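Local coordinates for protein putative cathepsin d (Ixodes ricinus, PDB 5N7Q) that probably cleaves proteins as an aspartic endopeptidase of the pepsin-like A1 family, and binds the inhibitor pepstatin A, at residues A[83-88]-A[108-113]; A[41-46]-A[122-127]; A[187-192]-A[333-338]; A[154-159]-A[324-329]; A[99-104]-A[145-150]. One frame throughout, in Å; residues are numbered along the deposited sequence. Where two conformers were deposited one is given.

Overall arrangement
From the N terminus, the first contact to open is interaction 2, whose segment 41-46 waits for 122-127, some 75 residues later. Within that span interaction 1 opens and closes, joining 83-88 to 108-113, and the two contacts touch where A108 meets the strand 42-45. Interaction 5 starts at 99-104, inside both loops, and closes only at 145-150; it therefore crosses interactions 1 and 2 and ties a strand corner to the end of helix 140-146. The remaining two follow in series. Interactions 4 and 3 open at 154 and 187 and close in the same order at the C-terminal strands, so they cross. Their strands 322-327 and 332-337 are neighbours, bringing the chain end back to its middle.

Interaction 1: residues A[83-88]-A[108-113]; sequences NVEGFI and ALVVGG
With CG of E85 set between its backbone N and carbonyl carbon (chi1 66°) and the chain extended beyond, the side chain of E85 lies alongside V110 and points the same way, E85 CG coming 3.5 Å from V110 CB. V84 sends its CG2 branch, anti to the backbone N, to the opposite face of the sheet, where V84 CG2 touches A108 CB at 3.5 Å. The compact methyls of V84 and A108 let them pack on each other and on the indole of W43 at once. G86 faces A108, where a side chain would be tight against A108 CA and L109 N.

The strands run antiparallel, and N83 and G112 form a hydrogen-bonded pair with N83 N 3.0 Å from G112 O. E85 N bonds V110 O at 2.9 Å. Then the register slips by one: E85 O takes L109 N at 2.9 Å and V110 N at 3.1 Å. Two residues facing one make a classic beta bulge, placed where the chain turns a corner at L109. Beyond it, L109 CD1 meets the edge of the F87 ring, 4.0 Å from F87 CD1.

Strand 82-95 is the return strand of the hairpin that, as in pepsin-like enzymes, forms the flap. E85 O, shared by L109 N and V110 N, holds the bulge by main-chain bonds, so across these two segments the corner rests on backbone polarity and apolar side-chain packing.

Interaction 2: residues A[41-46]-A[122-127]; sequences NLWLPS and DGILGL
The indole of W43 has G123 and I124 laid over one face: G123 CA stands 3.9 Å from the centroid of the six-membered ring, a CH-pi contact only 13° off the normal, and I124 N sits over the middle of the ring system. G123 suits the place because a side chain would run into the carbonyl O of W43; its CA can then lie over the indole. D122 O approaches W43 CZ3 obliquely at 3.5 Å, and I124 CG1 packs on W43 CZ2 at 3.8 Å. The ring reaches this place because CG of W43 lies between the backbone N and the carbonyl carbon (chi1 63°). Its polar edge is used as well, NE1 bonding the hydroxyl of Y79.

Along the backbone, W43 N bonds I124 O at 3.0 Å, whereas the return bond from I124 N is weak. G126 N bonds N41 O at 2.9 Å. On the face of the sheet away from W43 and I124, L42 CD1 meets L125 CB at 3.9 Å.

I124 lies close to D36, a predicted active-site residue, and packs on the bound peptide. Strand 123-126 runs between 42-45, antiparallel, and 29-36, parallel, as in the psi motif of aspartic proteases; strand 103-112 flanks 42-45 on its other edge, while Y79 belongs to the flap strand 69-79.

Interaction 3: residues A[187-192]-A[333-338]; sequences TYVPVT and VGFAEV
V189 and V333 lie side by side at the apolar centre, pointing the same way, with V189 CG1 4.0 Å from V333 CB. That methyl occupies the position between backbone N and carbonyl carbon (chi1 62°), which swings it over the partner strand and also to within 4.3 Å of F335 CE2. Beta-branched valines and a phenylalanine suit this face, because I274 of strand 270-274 packs against both V189 and F335. A further apolar touch, V191 CG2 to V333 CG2, extends the patch toward V191.

On the opposite face the ring of Y188 comes obliquely against G334, Y188 CD1 lying 3.4 Å from G334 CA. A side chain on G334 would collide with the ring, so glycine suits the place, and the same ring forms a cation-pi pair with R332.

Outward from these side chains come the backbone bonds of two hydrogen-bonded pairs. V189 N meets V333 O at 2.8 Å and V333 N answers to V189 O at 2.9 Å. The pair T187 and F335 repeats the pattern, F335 N standing 2.8 Å from T187 O. At the polar end T187 OG1 donates to a water 2.8 Å away, and this water donates in turn to F335 O, so the hydroxyl and the carbonyl are joined through the water beside the direct bond from T187 N to F335 O.

Strands 187-190 and 332-337 thus form one end of the antiparallel series 6-13, 170-174, 155-160, 322-327, 332-337 and 187-190, the six-stranded interdomain sheet characteristic of pepsin-like aspartic proteases.

Interaction 4: residues A[154-159]-A[324-329]; sequences NVFSVY and TIFDRD
N154 opens the contact by taking hold of the carboxylate of D329 twice. N154 ND2 gives a straight bond of 3.0 Å to the syn lone pair of D329 OD1, which lies in the amide plane, while N154 N meets D329 OD2 at 2.9 Å from above the carboxylate plane. The two flat groups are turned 66° apart. N154 O in turn receives R328 N.

V155 lays its CG1 branch against D327, 3.6 Å from D327 CG; that carboxylate has its charge partner in R332. At F156 the CG atom sits between backbone N and carbonyl carbon (chi1 59°), which tips the ring over F326, and F326 CB stands 3.6 Å from the F156 centroid. The two rings are nearly parallel but slid apart, so they barely overlap. F326 N bonds F156 O at 2.8 Å.

S157 OG, bonded to G176 O, packs on I325 CG1 at 3.6 Å, a small hydroxyl fitting where a carbonyl needs a donor. V158 then sets its CG2 methyl 3.7 Å from F326 CE1, and V158 N bonds T324 O.

Strands 155-160 and 322-327 are adjacent antiparallel members of the six-stranded interdomain sheet of pepsin-like proteases, flanked by 170-174 and 332-337. F156 meets F141 of helix 140-146 edge to face, F326 does likewise with W197, and R328 makes a salt bridge to D142 of that helix.

Interaction 5: residues A[99-104]-A[145-150]; sequences KVSGQP and MKQGLL
Q147 presents its amide to the backbone of S101 and makes two bonds there. Q147 NE2 reaches S101 O at 2.9 Å, and Q147 OE1 takes S101 N at 3.1 Å on a lone pair in the carbonyl plane. Next to this pair, L149 CD1 touches V100 CG2 at 4.1 Å and lies 3.8 Å from K99 O, giving the polar contact an apolar flank.

The long glutamine chain explains the reach: CG lies anti to the carbonyl carbon (chi1 -63°) and the rest runs extended, carrying the amide from the helix end to the strand. G148, with positive phi, closes helix 140-146 in a Schellman motif, G148 N bonding M145 O at 3.0 Å, and this turn carries the chain on to L149. On the other side G102, also with positive phi, turns the strand corner after S101. N143, in helix 140-146, makes weak bonds to Q147 NE2 and S101 O, and so may position the amide; Q103 bonds N143 and V138 O.

A primary amide paired with both the N-H and the carbonyl of one residue imitates a neighbouring strand. Here it implies that one side chain can serve both backbone groups of S101, at the strand corner on the protein surface, with N143 adding its weak bonds.

Interaction 1: residues A[83-88]-A[108-113]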
# COMPACT_ATOMS: atom_id res chain seq x y z
N ASN A 83 -11.86 -0.52 9.62
CA ASN A 83 -12.49 0.78 9.56
C ASN A 83 -12.12 1.63 10.73
O ASN A 83 -11.64 1.15 11.76
CB ASN A 83 -13.98 0.64 9.58
CG ASN A 83 -14.43 0.13 10.89
OD1 ASN A 83 -15.01 0.86 11.71
ND2 ASN A 83 -14.13 -1.11 11.13
N VAL A 84 -12.38 2.92 10.55
CA VAL A 84 -11.99 3.93 11.53
C VAL A 84 -13.02 5.05 11.57
O VAL A 84 -13.61 5.41 10.55
CB VAL A 84 -10.53 4.45 11.27
CG1 VAL A 84 -10.41 5.11 9.92
CG2 VAL A 84 -10.04 5.35 12.40
N GLU A 85 -13.25 5.58 12.76
CA GLU A 85 -14.07 6.77 12.91
C GLU A 85 -13.55 7.61 14.07
O GLU A 85 -12.95 7.11 15.03
CB GLU A 85 -15.54 6.40 13.08
CG GLU A 85 -15.87 5.67 14.34
CD GLU A 85 -17.36 5.42 14.50
OE1 GLU A 85 -17.87 5.62 15.64
OE2 GLU A 85 -18.01 5.03 13.50
N GLY A 86 -13.71 8.92 13.94
CA GLY A 86 -13.33 9.83 15.01
C GLY A 86 -13.62 11.25 14.56
O GLY A 86 -14.59 11.47 13.83
N PHE A 87 -12.74 12.19 14.90
CA PHE A 87 -12.89 13.59 14.51
C PHE A 87 -11.59 14.15 13.97
O PHE A 87 -10.50 13.69 14.32
CB PHE A 87 -13.39 14.44 15.70
CG PHE A 87 -12.45 14.45 16.87
CD1 PHE A 87 -12.52 13.44 17.84
CD2 PHE A 87 -11.48 15.43 17.01
CE1 PHE A 87 -11.63 13.45 18.92
CE2 PHE A 87 -10.61 15.43 18.08
CZ PHE A 87 -10.68 14.44 19.03
N ILE A 88 -11.72 15.20 13.14
CA ILE A 88 -10.57 15.81 12.51
C ILE A 88 -9.90 16.85 13.43
O ILE A 88 -10.58 17.58 14.18
CB ILE A 88 -10.98 16.50 11.19
CG1 ILE A 88 -11.57 15.48 10.21
CG2 ILE A 88 -9.79 17.23 10.56
CD1 ILE A 88 -10.58 14.45 9.69
N ALA A 108 -8.61 9.07 15.86
CA ALA A 108 -9.45 7.87 15.87
C ALA A 108 -9.96 7.55 17.27
O ALA A 108 -9.19 7.54 18.23
CB ALA A 108 -8.64 6.71 15.32
N LEU A 109 -11.27 7.35 17.36
CA LEU A 109 -11.95 6.88 18.58
C LEU A 109 -12.43 5.45 18.49
O LEU A 109 -12.45 4.77 19.52
CB LEU A 109 -13.13 7.80 18.91
CG LEU A 109 -12.83 9.28 19.08
CD1 LEU A 109 -14.12 10.06 19.34
CD2 LEU A 109 -11.84 9.51 20.21
N VAL A 110 -12.86 5.01 17.31
CA VAL A 110 -13.37 3.65 17.13
C VAL A 110 -12.67 3.04 15.92
O VAL A 110 -12.67 3.61 14.84
CB VAL A 110 -14.91 3.64 16.98
CG1 VAL A 110 -15.44 2.23 16.74
CG2 VAL A 110 -15.55 4.21 18.24
N VAL A 111 -12.12 1.84 16.12
CA VAL A 111 -11.38 1.14 15.09
C VAL A 111 -11.93 -0.27 15.05
O VAL A 111 -12.21 -0.87 16.10
CB VAL A 111 -9.85 1.16 15.36
CG1 VAL A 111 -9.09 0.29 14.36
CG2 VAL A 111 -9.32 2.60 15.30
N GLY A 112 -12.09 -0.78 13.83
CA GLY A 112 -12.45 -2.17 13.66
C GLY A 112 -11.54 -2.88 12.67
O GLY A 112 -10.90 -2.25 11.83
N GLY A 113 -11.50 -4.20 12.79
CA GLY A 113 -10.72 -5.04 11.89
C GLY A 113 -9.43 -5.46 12.59
O GLY A 113 -8.63 -4.62 12.98

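Interaction 2: residues A[41-46]-A[122-127]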
# COMPACT_ATOMS: atom_id res chain seq x y z
N ASN A 41 -6.25 9.64 3.43
CA ASN A 41 -6.37 10.27 4.76
C ASN A 41 -5.23 9.86 5.68
O ASN A 41 -4.74 8.71 5.61
CB ASN A 41 -7.69 9.88 5.42
CG ASN A 41 -8.87 10.54 4.74
OD1 ASN A 41 -9.34 10.05 3.73
ND2 ASN A 41 -9.33 11.67 5.28
N LEU A 42 -4.85 10.78 6.56
CA LEU A 42 -3.97 10.49 7.69
C LEU A 42 -4.82 10.35 8.95
O LEU A 42 -5.66 11.20 9.24
CB LEU A 42 -2.97 11.62 7.90
CG LEU A 42 -2.05 11.57 9.13
CD1 LEU A 42 -1.16 10.35 9.23
CD2 LEU A 42 -1.25 12.84 9.11
N TRP A 43 -4.59 9.28 9.72
CA TRP A 43 -5.22 9.20 11.05
C TRP A 43 -4.33 8.46 12.03
O TRP A 43 -3.48 7.67 11.65
CB TRP A 43 -6.62 8.56 11.00
CG TRP A 43 -6.65 7.13 10.54
CD1 TRP A 43 -6.87 6.68 9.25
CD2 TRP A 43 -6.42 5.97 11.33
NE1 TRP A 43 -6.79 5.33 9.21
CE2 TRP A 43 -6.48 4.86 10.46
CE3 TRP A 43 -6.11 5.76 12.68
CZ2 TRP A 43 -6.33 3.54 10.91
CZ3 TRP A 43 -5.96 4.44 13.13
CH2 TRP A 43 -6.05 3.37 12.23
N LEU A 44 -4.55 8.77 13.30
CA LEU A 44 -3.81 8.22 14.45
C LEU A 44 -4.78 8.01 15.60
O LEU A 44 -5.83 8.69 15.66
CB LEU A 44 -2.70 9.18 14.89
CG LEU A 44 -1.56 9.38 13.88
CD1 LEU A 44 -0.74 10.58 14.26
CD2 LEU A 44 -0.74 8.10 13.71
N PRO A 45 -4.45 7.11 16.54
CA PRO A 45 -5.32 6.95 17.72
C PRO A 45 -5.33 8.22 18.58
O PRO A 45 -4.30 8.83 18.77
CB PRO A 45 -4.65 5.80 18.50
CG PRO A 45 -3.73 5.13 17.49
CD PRO A 45 -3.25 6.27 16.65
N SER A 46 -6.49 8.60 19.09
CA SER A 46 -6.63 9.81 19.93
C SER A 46 -6.31 9.54 21.41
O SER A 46 -6.69 8.51 21.93
CB SER A 46 -8.06 10.28 19.87
OG SER A 46 -8.22 11.52 20.50
N ASP A 122 0.42 2.53 14.27
CA ASP A 122 -0.63 3.29 14.98
C ASP A 122 -1.70 3.80 14.06
O ASP A 122 -2.82 4.02 14.51
CB ASP A 122 -0.01 4.46 15.71
CG ASP A 122 1.14 4.02 16.61
OD1 ASP A 122 0.92 3.13 17.47
OD2 ASP A 122 2.29 4.45 16.39
N GLY A 123 -1.39 4.00 12.79
CA GLY A 123 -2.38 4.54 11.88
C GLY A 123 -1.93 4.45 10.45
O GLY A 123 -1.00 3.72 10.12
N ILE A 124 -2.63 5.18 9.60
CA ILE A 124 -2.43 5.09 8.16
C ILE A 124 -2.19 6.50 7.62
O ILE A 124 -2.83 7.43 8.06
CB ILE A 124 -3.66 4.49 7.45
CG1 ILE A 124 -3.92 3.06 7.99
CG2 ILE A 124 -3.50 4.54 5.92
CD1 ILE A 124 -5.16 2.37 7.45
N LEU A 125 -1.24 6.62 6.69
CA LEU A 125 -0.95 7.88 6.02
C LEU A 125 -1.21 7.63 4.54
O LEU A 125 -0.40 6.97 3.82
CB LEU A 125 0.49 8.34 6.29
CG LEU A 125 0.86 9.77 5.83
CD1 LEU A 125 2.05 10.30 6.64
CD2 LEU A 125 1.15 9.81 4.34
N GLY A 126 -2.34 8.14 4.08
CA GLY A 126 -2.73 7.92 2.69
C GLY A 126 -1.97 8.79 1.70
O GLY A 126 -1.71 9.95 1.95
N LEU A 127 -1.62 8.18 0.56
CA LEU A 127 -0.83 8.77 -0.52
C LEU A 127 -1.56 8.74 -1.87
O LEU A 127 -0.95 9.02 -2.92
CB LEU A 127 0.51 8.05 -0.64
CG LEU A 127 1.49 8.21 0.52
CD1 LEU A 127 2.65 7.25 0.34
CD2 LEU A 127 2.00 9.66 0.60

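Interaction 3: residues A[187-192]-A[333-338]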
# COMPACT_ATOMS: atom_id res chain seq x y z
N THR A 187 9.51 1.99 -16.98
CA THR A 187 8.32 2.00 -17.86
C THR A 187 7.19 2.78 -17.22
O THR A 187 6.77 2.43 -16.12
CB THR A 187 7.84 0.56 -18.10
OG1 THR A 187 8.89 -0.17 -18.75
CG2 THR A 187 6.62 0.52 -19.00
N TYR A 188 6.68 3.80 -17.92
CA TYR A 188 5.58 4.60 -17.40
C TYR A 188 4.26 4.18 -18.01
O TYR A 188 4.21 3.73 -19.16
CB TYR A 188 5.84 6.09 -17.65
CG TYR A 188 6.87 6.68 -16.71
CD1 TYR A 188 6.54 6.94 -15.39
CD2 TYR A 188 8.16 6.98 -17.14
CE1 TYR A 188 7.46 7.48 -14.50
CE2 TYR A 188 9.11 7.52 -16.26
CZ TYR A 188 8.74 7.79 -14.95
OH TYR A 188 9.64 8.32 -14.06
N VAL A 189 3.20 4.33 -17.23
CA VAL A 189 1.81 4.11 -17.65
C VAL A 189 1.01 5.34 -17.16
O VAL A 189 1.17 5.77 -16.01
CB VAL A 189 1.24 2.76 -17.14
CG1 VAL A 189 1.20 2.68 -15.62
CG2 VAL A 189 -0.10 2.46 -17.79
N PRO A 190 0.19 5.94 -18.01
CA PRO A 190 -0.56 7.11 -17.54
C PRO A 190 -1.67 6.73 -16.58
O PRO A 190 -2.35 5.71 -16.78
CB PRO A 190 -1.16 7.70 -18.81
CG PRO A 190 -1.13 6.62 -19.81
CD PRO A 190 -0.05 5.65 -19.44
N VAL A 191 -1.89 7.54 -15.55
CA VAL A 191 -3.09 7.34 -14.71
C VAL A 191 -4.33 7.56 -15.58
O VAL A 191 -4.37 8.43 -16.43
CB VAL A 191 -3.06 8.26 -13.46
CG1 VAL A 191 -4.37 8.27 -12.70
CG2 VAL A 191 -1.88 7.90 -12.56
N THR A 192 -5.35 6.76 -15.32
CA THR A 192 -6.66 6.91 -15.93
C THR A 192 -7.53 7.74 -14.98
O THR A 192 -7.44 8.97 -14.98
CB THR A 192 -7.26 5.53 -16.24
OG1 THR A 192 -7.22 4.70 -15.07
CG2 THR A 192 -6.47 4.86 -17.35
N VAL A 333 2.41 6.53 -13.45
CA VAL A 333 3.05 5.54 -12.58
C VAL A 333 4.19 4.93 -13.37
O VAL A 333 4.00 4.57 -14.54
CB VAL A 333 2.07 4.45 -12.09
CG1 VAL A 333 2.82 3.42 -11.22
CG2 VAL A 333 0.90 5.06 -11.30
N GLY A 334 5.34 4.79 -12.72
CA GLY A 334 6.52 4.19 -13.34
C GLY A 334 6.86 2.89 -12.61
O GLY A 334 6.78 2.83 -11.37
N PHE A 335 7.32 1.88 -13.38
CA PHE A 335 7.76 0.60 -12.81
C PHE A 335 9.15 0.27 -13.36
O PHE A 335 9.40 0.41 -14.55
CB PHE A 335 6.82 -0.56 -13.13
CG PHE A 335 5.44 -0.42 -12.55
CD1 PHE A 335 5.23 -0.49 -11.17
CD2 PHE A 335 4.35 -0.22 -13.37
CE1 PHE A 335 3.95 -0.37 -10.64
CE2 PHE A 335 3.08 -0.09 -12.85
CZ PHE A 335 2.88 -0.16 -11.50
N ALA A 336 10.03 -0.22 -12.50
CA ALA A 336 11.33 -0.77 -12.95
C ALA A 336 11.72 -1.95 -12.08
O ALA A 336 11.42 -1.98 -10.90
CB ALA A 336 12.41 0.29 -12.91
N GLU A 337 12.49 -2.86 -12.63
CA GLU A 337 13.01 -3.99 -11.89
C GLU A 337 13.81 -3.50 -10.69
O GLU A 337 14.69 -2.68 -10.83
CB GLU A 337 13.95 -4.78 -12.80
CG GLU A 337 14.45 -6.06 -12.18
CD GLU A 337 15.23 -6.95 -13.15
OE1 GLU A 337 15.42 -6.60 -14.35
OE2 GLU A 337 15.66 -8.03 -12.69
N VAL A 338 13.52 -4.03 -9.52
CA VAL A 338 14.19 -3.61 -8.30
C VAL A 338 15.67 -4.00 -8.32
O VAL A 338 16.05 -4.96 -9.01
CB VAL A 338 13.41 -4.14 -7.06
CG1 VAL A 338 13.66 -5.63 -6.84
CG2 VAL A 338 13.72 -3.33 -5.82
O HOH W 1 10.63 -1.11 -16.82

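Interaction 4: residues A[154-159]-A[324-329]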
# COMPACT_ATOMS: atom_id res chain seq x y z
N ASN A 154 7.71 16.63 -8.04
CA ASN A 154 6.54 16.24 -7.27
C ASN A 154 6.17 14.78 -7.55
O ASN A 154 5.12 14.46 -8.11
CB ASN A 154 5.36 17.18 -7.51
CG ASN A 154 5.68 18.59 -7.09
OD1 ASN A 154 5.95 18.86 -5.92
ND2 ASN A 154 5.69 19.50 -8.06
N VAL A 155 7.08 13.91 -7.13
CA VAL A 155 6.92 12.46 -7.21
C VAL A 155 7.35 11.86 -5.90
O VAL A 155 8.07 12.48 -5.12
CB VAL A 155 7.79 11.84 -8.35
CG1 VAL A 155 7.62 12.62 -9.65
CG2 VAL A 155 9.25 11.67 -7.94
N PHE A 156 6.89 10.64 -5.64
CA PHE A 156 7.46 9.82 -4.58
C PHE A 156 7.65 8.42 -5.11
O PHE A 156 6.89 7.96 -5.96
CB PHE A 156 6.64 9.86 -3.27
CG PHE A 156 5.23 9.39 -3.40
CD1 PHE A 156 4.92 8.04 -3.25
CD2 PHE A 156 4.19 10.26 -3.71
CE1 PHE A 156 3.62 7.59 -3.37
CE2 PHE A 156 2.87 9.81 -3.82
CZ PHE A 156 2.60 8.46 -3.66
N SER A 157 8.72 7.79 -4.66
CA SER A 157 9.12 6.49 -5.17
C SER A 157 9.26 5.46 -4.05
O SER A 157 9.82 5.77 -3.00
CB SER A 157 10.44 6.60 -5.90
OG SER A 157 10.35 7.53 -6.96
N VAL A 158 8.74 4.25 -4.26
CA VAL A 158 8.63 3.25 -3.21
C VAL A 158 9.43 1.98 -3.50
O VAL A 158 9.29 1.36 -4.53
CB VAL A 158 7.14 2.88 -2.96
CG1 VAL A 158 7.06 1.84 -1.85
CG2 VAL A 158 6.28 4.11 -2.67
N TYR A 159 10.33 1.67 -2.58
CA TYR A 159 11.07 0.42 -2.52
C TYR A 159 10.51 -0.41 -1.38
O TYR A 159 10.47 0.08 -0.23
CB TYR A 159 12.57 0.72 -2.28
CG TYR A 159 13.36 -0.49 -1.85
CD1 TYR A 159 13.44 -1.61 -2.66
CD2 TYR A 159 13.98 -0.53 -0.61
CE1 TYR A 159 14.11 -2.75 -2.25
CE2 TYR A 159 14.70 -1.64 -0.20
CZ TYR A 159 14.76 -2.75 -1.02
OH TYR A 159 15.43 -3.88 -0.60
N THR A 324 8.60 1.50 -7.76
CA THR A 324 7.45 2.18 -8.31
C THR A 324 7.56 3.66 -8.04
O THR A 324 7.84 4.09 -6.92
CB THR A 324 6.14 1.64 -7.77
OG1 THR A 324 6.09 0.23 -8.01
CG2 THR A 324 4.96 2.24 -8.47
N ILE A 325 7.33 4.43 -9.09
CA ILE A 325 7.37 5.89 -9.09
C ILE A 325 5.93 6.39 -9.24
O ILE A 325 5.25 6.06 -10.20
CB ILE A 325 8.20 6.45 -10.25
CG1 ILE A 325 9.69 6.03 -10.16
CG2 ILE A 325 8.17 7.97 -10.23
CD1 ILE A 325 9.97 4.60 -10.58
N PHE A 326 5.49 7.21 -8.27
CA PHE A 326 4.16 7.81 -8.25
C PHE A 326 4.36 9.30 -8.57
O PHE A 326 4.87 10.06 -7.75
CB PHE A 326 3.53 7.62 -6.88
CG PHE A 326 3.29 6.19 -6.51
CD1 PHE A 326 4.31 5.41 -5.93
CD2 PHE A 326 2.04 5.63 -6.70
CE1 PHE A 326 4.06 4.08 -5.60
CE2 PHE A 326 1.80 4.31 -6.36
CZ PHE A 326 2.81 3.54 -5.79
N ASP A 327 3.97 9.71 -9.78
CA ASP A 327 4.32 11.02 -10.34
C ASP A 327 3.09 11.91 -10.45
O ASP A 327 2.23 11.68 -11.31
CB ASP A 327 5.00 10.78 -11.70
CG ASP A 327 5.42 12.04 -12.43
OD1 ASP A 327 4.91 13.13 -12.12
OD2 ASP A 327 6.30 11.87 -13.34
N ARG A 328 3.03 12.93 -9.59
CA ARG A 328 1.91 13.86 -9.58
C ARG A 328 2.13 15.01 -10.55
O ARG A 328 1.17 15.70 -10.88
CB ARG A 328 1.64 14.44 -8.16
CG ARG A 328 1.05 13.40 -7.22
CD ARG A 328 -0.42 13.09 -7.52
NE ARG A 328 -1.24 14.29 -7.37
CZ ARG A 328 -1.77 14.72 -6.23
NH1 ARG A 328 -1.59 14.04 -5.10
NH2 ARG A 328 -2.44 15.87 -6.18
N ASP A 329 3.35 15.22 -11.05
CA ASP A 329 3.55 16.28 -12.07
C ASP A 329 2.92 15.89 -13.40
O ASP A 329 2.37 16.72 -14.11
CB ASP A 329 5.04 16.54 -12.26
CG ASP A 329 5.63 17.37 -11.13
OD1 ASP A 329 4.93 18.32 -10.69
OD2 ASP A 329 6.76 17.07 -10.72

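Interaction 5: residues A[99-104]-A[145-150]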
# COMPACT_ATOMS: atom_id res chain seq x y z
N LYS A 99 8.89 19.38 7.31
CA LYS A 99 7.94 19.93 8.29
C LYS A 99 6.72 20.40 7.54
O LYS A 99 6.75 21.44 6.87
CB LYS A 99 8.55 21.11 9.05
CG LYS A 99 9.90 20.84 9.66
CD LYS A 99 9.82 20.28 11.06
CE LYS A 99 11.19 20.31 11.74
NZ LYS A 99 11.08 20.56 13.20
N VAL A 100 5.65 19.64 7.65
CA VAL A 100 4.44 19.88 6.87
C VAL A 100 3.47 20.58 7.80
O VAL A 100 2.83 19.95 8.64
CB VAL A 100 3.83 18.56 6.35
CG1 VAL A 100 2.65 18.87 5.42
CG2 VAL A 100 4.89 17.71 5.66
N SER A 101 3.39 21.89 7.66
CA SER A 101 2.48 22.71 8.47
C SER A 101 0.99 22.49 8.17
O SER A 101 0.59 22.17 7.03
CB SER A 101 2.82 24.20 8.31
OG SER A 101 4.13 24.48 8.79
N GLY A 102 0.16 22.69 9.19
CA GLY A 102 -1.29 22.73 8.99
C GLY A 102 -1.86 21.48 8.34
O GLY A 102 -2.68 21.57 7.42
N GLN A 103 -1.45 20.32 8.85
CA GLN A 103 -1.85 19.04 8.26
C GLN A 103 -3.08 18.46 8.97
O GLN A 103 -3.02 18.12 10.16
CB GLN A 103 -0.69 18.03 8.31
CG GLN A 103 -1.05 16.65 7.77
CD GLN A 103 -1.50 16.71 6.32
OE1 GLN A 103 -0.81 17.33 5.51
NE2 GLN A 103 -2.64 16.12 6.00
N PRO A 104 -4.20 18.33 8.25
CA PRO A 104 -5.33 17.68 8.87
C PRO A 104 -5.06 16.20 9.12
O PRO A 104 -4.45 15.54 8.30
CB PRO A 104 -6.47 17.84 7.86
CG PRO A 104 -6.08 18.93 7.00
CD PRO A 104 -4.57 18.87 6.94
N MET A 145 3.40 19.38 -1.50
CA MET A 145 3.46 20.07 -2.79
C MET A 145 3.04 21.53 -2.68
O MET A 145 3.72 22.42 -3.21
CB MET A 145 2.60 19.39 -3.84
CG MET A 145 3.13 18.03 -4.27
SD MET A 145 2.29 17.42 -5.73
CE MET A 145 0.61 17.40 -5.12
N LYS A 146 1.94 21.78 -1.98
CA LYS A 146 1.47 23.17 -1.76
C LYS A 146 2.53 24.04 -1.08
O LYS A 146 2.70 25.21 -1.44
CB LYS A 146 0.21 23.16 -0.90
CG LYS A 146 -1.07 22.86 -1.65
CD LYS A 146 -2.26 22.76 -0.71
CE LYS A 146 -3.59 22.45 -1.40
NZ LYS A 146 -3.57 21.28 -2.35
N GLN A 147 3.26 23.45 -0.13
CA GLN A 147 4.31 24.15 0.60
C GLN A 147 5.68 24.17 -0.13
O GLN A 147 6.67 24.64 0.44
CB GLN A 147 4.42 23.56 2.01
CG GLN A 147 3.13 23.79 2.79
CD GLN A 147 3.08 23.10 4.14
OE1 GLN A 147 4.05 23.09 4.88
NE2 GLN A 147 1.90 22.59 4.50
N GLY A 148 5.71 23.62 -1.35
CA GLY A 148 6.88 23.59 -2.19
C GLY A 148 8.02 22.75 -1.68
O GLY A 148 9.17 22.91 -2.13
N LEU A 149 7.73 21.79 -0.82
CA LEU A 149 8.79 21.05 -0.14
C LEU A 149 9.55 20.07 -1.04
O LEU A 149 10.63 19.64 -0.68
CB LEU A 149 8.23 20.30 1.07
CG LEU A 149 7.51 21.16 2.10
CD1 LEU A 149 7.00 20.29 3.23
CD2 LEU A 149 8.45 22.25 2.62
N LEU A 150 8.98 19.73 -2.19
CA LEU A 150 9.63 18.85 -3.16
C LEU A 150 10.32 19.62 -4.28
O LEU A 150 10.81 19.02 -5.26
CB LEU A 150 8.62 17.88 -3.79
CG LEU A 150 7.82 16.93 -2.89
CD1 LEU A 150 8.60 16.48 -1.67
CD2 LEU A 150 6.47 17.48 -2.48